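Local atomic coordinates of uricase (Arthrobacter globiformis, PDB entry 2YZC), a protein that catalyses the oxidation of uric acid by molecular oxygen to 5-hydroxyisourate, which is processed further to (S)-allantoin. Residues E38-S46 with F82-L92. Residues are numbered along the deposited sequence; the frame is centred on the assembly and turned at random.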
loop_
_atom_site.group_PDB
_atom_site.type_symbol
_atom_site.label_atom_id
_atom_site.label_comp_id
_atom_site.label_asym_id
_atom_site.label_seq_id
_atom_site.Cartn_x
_atom_site.Cartn_y
_atom_site.Cartn_z
ATOM N N GLU A 38 27.249 -13.567 3.575
ATOM C CA GLU A 38 26.856 -12.482 2.683
ATOM C C GLU A 38 25.403 -12.750 2.294
ATOM O O GLU A 38 24.979 -13.909 2.202
ATOM C CB GLU A 38 27.716 -12.458 1.414
ATOM C CG GLU A 38 29.209 -12.253 1.638
ATOM C CD GLU A 38 29.526 -10.985 2.409
ATOM O OE1 GLU A 38 28.897 -9.939 2.138
ATOM O OE2 GLU A 38 30.418 -11.030 3.285
ATOM N N ILE A 39 24.652 -11.678 2.059
ATOM C CA ILE A 39 23.244 -11.781 1.690
ATOM C C ILE A 39 22.921 -11.066 0.381
ATOM O O ILE A 39 23.310 -9.917 0.182
ATOM C CB ILE A 39 22.331 -11.156 2.784
ATOM C CG1 ILE A 39 22.524 -11.880 4.117
ATOM C CG2 ILE A 39 20.865 -11.217 2.345
ATOM C CD1 ILE A 39 22.129 -13.337 4.089
ATOM N N GLN A 40 22.215 -11.757 -0.510
ATOM C CA GLN A 40 21.765 -11.163 -1.768
ATOM C C GLN A 40 20.252 -11.387 -1.735
ATOM O O GLN A 40 19.789 -12.511 -1.554
ATOM C CB GLN A 40 22.428 -11.847 -2.969
ATOM C CG GLN A 40 23.894 -11.429 -3.139
ATOM C CD GLN A 40 24.608 -12.221 -4.216
ATOM O OE1 GLN A 40 24.956 -11.693 -5.274
ATOM N NE2 GLN A 40 24.823 -13.498 -3.953
ATOM N N ASP A 41 19.491 -10.307 -1.883
ATOM C CA ASP A 41 18.033 -10.363 -1.782
ATOM C C ASP A 41 17.411 -9.782 -3.053
ATOM O O ASP A 41 17.565 -8.594 -3.323
ATOM C CB ASP A 41 17.619 -9.539 -0.548
ATOM C CG ASP A 41 16.186 -9.785 -0.109
ATOM O OD1 ASP A 41 15.409 -10.402 -0.867
ATOM O OD2 ASP A 41 15.835 -9.341 1.014
ATOM N N LEU A 42 16.702 -10.618 -3.813
ATOM C CA LEU A 42 16.085 -10.196 -5.074
ATOM C C LEU A 42 14.602 -10.542 -5.248
ATOM O O LEU A 42 14.092 -11.483 -4.638
ATOM C CB LEU A 42 16.828 -10.830 -6.261
ATOM C CG LEU A 42 18.331 -10.617 -6.454
ATOM C CD1 LEU A 42 18.814 -11.463 -7.638
ATOM C CD2 LEU A 42 18.614 -9.147 -6.696
ATOM N N ASN A 43 13.930 -9.766 -6.100
ATOM C CA ASN A 43 12.530 -9.988 -6.464
ATOM C C ASN A 43 12.657 -10.137 -7.983
ATOM O O ASN A 43 12.796 -9.140 -8.698
ATOM C CB ASN A 43 11.667 -8.767 -6.128
ATOM C CG ASN A 43 10.183 -9.031 -6.320
ATOM O OD1 ASN A 43 9.383 -8.099 -6.471
ATOM N ND2 ASN A 43 9.802 -10.300 -6.301
ATOM N N VAL A 44 12.601 -11.377 -8.465
ATOM C CA VAL A 44 12.798 -11.684 -9.885
ATOM C C VAL A 44 11.560 -11.976 -10.730
ATOM O O VAL A 44 10.638 -12.660 -10.299
ATOM C CB VAL A 44 13.761 -12.896 -10.024
ATOM C CG1 VAL A 44 14.118 -13.139 -11.484
ATOM C CG2 VAL A 44 15.022 -12.651 -9.183
ATOM N N THR A 45 11.565 -11.458 -11.953
ATOM C CA THR A 45 10.468 -11.676 -12.882
ATOM C C THR A 45 11.049 -12.189 -14.196
ATOM O O THR A 45 12.019 -11.632 -14.715
ATOM C CB THR A 45 9.685 -10.378 -13.139
ATOM O OG1 THR A 45 8.963 -10.014 -11.950
ATOM C CG2 THR A 45 8.701 -10.565 -14.298
ATOM N N SER A 46 10.444 -13.248 -14.724
ATOM C CA SER A 46 10.886 -13.866 -15.972
ATOM C C SER A 46 9.733 -13.980 -16.962
ATOM O O SER A 46 8.668 -14.488 -16.618
ATOM C CB SER A 46 11.439 -15.267 -15.681
ATOM O OG SER A 46 11.636 -16.025 -16.868
ATOM N N PHE A 82 25.942 -15.861 -7.920
ATOM C CA PHE A 82 26.044 -14.884 -8.991
ATOM C C PHE A 82 26.745 -13.640 -8.469
ATOM O O PHE A 82 26.499 -13.206 -7.343
ATOM C CB PHE A 82 24.653 -14.528 -9.530
ATOM C CG PHE A 82 23.621 -14.298 -8.458
ATOM C CD1 PHE A 82 22.989 -15.374 -7.841
ATOM C CD2 PHE A 82 23.275 -13.003 -8.072
ATOM C CE1 PHE A 82 22.021 -15.168 -6.852
ATOM C CE2 PHE A 82 22.312 -12.784 -7.086
ATOM C CZ PHE A 82 21.682 -13.870 -6.474
ATOM N N ALA A 83 27.620 -13.074 -9.296
ATOM C CA ALA A 83 28.394 -11.894 -8.928
ATOM C C ALA A 83 27.532 -10.652 -8.751
ATOM O O ALA A 83 27.689 -9.912 -7.781
ATOM C CB ALA A 83 29.471 -11.634 -9.981
ATOM N N THR A 84 26.626 -10.427 -9.693
ATOM C CA THR A 84 25.745 -9.268 -9.639
ATOM C C THR A 84 24.360 -9.673 -10.114
ATOM O O THR A 84 24.176 -10.749 -10.679
ATOM C CB THR A 84 26.240 -8.134 -10.564
ATOM O OG1 THR A 84 26.252 -8.608 -11.916
ATOM C CG2 THR A 84 27.651 -7.683 -10.176
ATOM N N THR A 85 23.393 -8.795 -9.881
ATOM C CA THR A 85 22.021 -9.038 -10.293
ATOM C C THR A 85 21.939 -9.104 -11.819
ATOM O O THR A 85 21.267 -9.974 -12.377
ATOM C CB THR A 85 21.102 -7.920 -9.771
ATOM O OG1 THR A 85 21.135 -7.920 -8.338
ATOM C CG2 THR A 85 19.673 -8.125 -10.246
ATOM N N GLU A 86 22.626 -8.191 -12.498
ATOM C CA GLU A 86 22.600 -8.191 -13.955
ATOM C C GLU A 86 23.162 -9.488 -14.536
ATOM O O GLU A 86 22.626 -10.027 -15.503
ATOM C CB GLU A 86 23.367 -6.984 -14.507
ATOM C CG GLU A 86 22.673 -5.660 -14.239
ATOM C CD GLU A 86 23.143 -4.974 -12.961
ATOM O OE1 GLU A 86 23.482 -5.670 -11.978
ATOM O OE2 GLU A 86 23.161 -3.722 -12.941
ATOM N N GLU A 87 24.239 -9.997 -13.952
ATOM C CA GLU A 87 24.827 -11.235 -14.447
ATOM C C GLU A 87 23.916 -12.430 -14.183
ATOM O O GLU A 87 23.913 -13.400 -14.940
ATOM C CB GLU A 87 26.208 -11.437 -13.822
ATOM C CG GLU A 87 27.208 -10.407 -14.329
ATOM C CD GLU A 87 28.480 -10.364 -13.518
ATOM O OE1 GLU A 87 29.265 -11.334 -13.582
ATOM O OE2 GLU A 87 28.689 -9.356 -12.811
ATOM N N PHE A 88 23.130 -12.354 -13.116
ATOM C CA PHE A 88 22.198 -13.429 -12.802
ATOM C C PHE A 88 21.122 -13.438 -13.884
ATOM O O PHE A 88 20.760 -14.491 -14.407
ATOM C CB PHE A 88 21.549 -13.196 -11.434
ATOM C CG PHE A 88 20.626 -14.305 -10.999
ATOM C CD1 PHE A 88 21.091 -15.614 -10.885
ATOM C CD2 PHE A 88 19.297 -14.038 -10.682
ATOM C CE1 PHE A 88 20.244 -16.645 -10.458
ATOM C CE2 PHE A 88 18.441 -15.058 -10.254
ATOM C CZ PHE A 88 18.918 -16.366 -10.141
ATOM N N LEU A 89 20.618 -12.255 -14.227
ATOM C CA LEU A 89 19.582 -12.158 -15.245
ATOM C C LEU A 89 20.103 -12.622 -16.606
ATOM O O LEU A 89 19.378 -13.268 -17.369
ATOM C CB LEU A 89 19.064 -10.717 -15.345
ATOM C CG LEU A 89 18.372 -10.131 -14.108
ATOM C CD1 LEU A 89 17.954 -8.696 -14.399
ATOM C CD2 LEU A 89 17.160 -10.973 -13.731
ATOM N N LEU A 90 21.356 -12.292 -16.908
ATOM C CA LEU A 90 21.957 -12.689 -18.181
ATOM C C LEU A 90 22.004 -14.210 -18.311
ATOM O O LEU A 90 21.754 -14.764 -19.387
ATOM C CB LEU A 90 23.367 -12.098 -18.306
ATOM C CG LEU A 90 23.424 -10.603 -18.659
ATOM C CD1 LEU A 90 24.821 -10.045 -18.413
ATOM C CD2 LEU A 90 23.028 -10.425 -20.121
ATOM N N ARG A 91 22.310 -14.890 -17.214
ATOM C CA ARG A 91 22.356 -16.339 -17.254
ATOM C C ARG A 91 20.965 -16.897 -17.551
ATOM O O ARG A 91 20.808 -17.786 -18.391
ATOM C CB ARG A 91 22.869 -16.905 -15.931
ATOM C CG ARG A 91 23.030 -18.414 -15.985
ATOM C CD ARG A 91 23.464 -19.023 -14.668
ATOM N NE ARG A 91 23.525 -20.478 -14.798
ATOM C CZ ARG A 91 23.714 -21.322 -13.792
ATOM N NH1 ARG A 91 23.863 -20.867 -12.557
ATOM N NH2 ARG A 91 23.751 -22.628 -14.025
ATOM N N LEU A 92 19.956 -16.366 -16.864
ATOM C CA LEU A 92 18.579 -16.811 -17.061
ATOM C C LEU A 92 18.114 -16.572 -18.495
ATOM O O LEU A 92 17.569 -17.469 -19.139
ATOM C CB LEU A 92 17.639 -16.075 -16.095
ATOM C CG LEU A 92 17.661 -16.539 -14.636
ATOM C CD1 LEU A 92 16.965 -15.519 -13.737
ATOM C CD2 LEU A 92 16.987 -17.904 -14.544
#
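L42 and V44 of strand 38-46 supply most of the apolar contact with segment 82-92. CD1 of L42 lies 3.8 Å from CE2 of F82 and 4.0 Å from CD2 of F88, touching both rings, while CD2 of L42 meets the side chain of T85 tip to tip. Two residues further along the strand, V44 faces the helix near L89: its CG2 sits at the edge of the F88 ring, 4.3 Å from CE2, and its CG1 meets the methyl ends of L89 and L92. The aromatic contacts centre on F82, whose ring has F88 CG over one face and the Q40 amide stacked on the opposite face, the two planes 24° apart. A chain extended beyond CG (chi2 173°) carries that amide over the ring. Were Q40 an alanine, the F82 ring would probably lose the stacked amide from this face and be freer to turn. Among polar groups, T84 OG1 caps the helix by accepting from E87 N (3.2 Å), whereas T85 OG1 hydrogen-bonds to Q112 of strand 103-117. With the strand and helix segments inclined by 28°, the arrangement is a helix packed on an antiparallel sheet, as in the tunnelling (T-) fold of uricases.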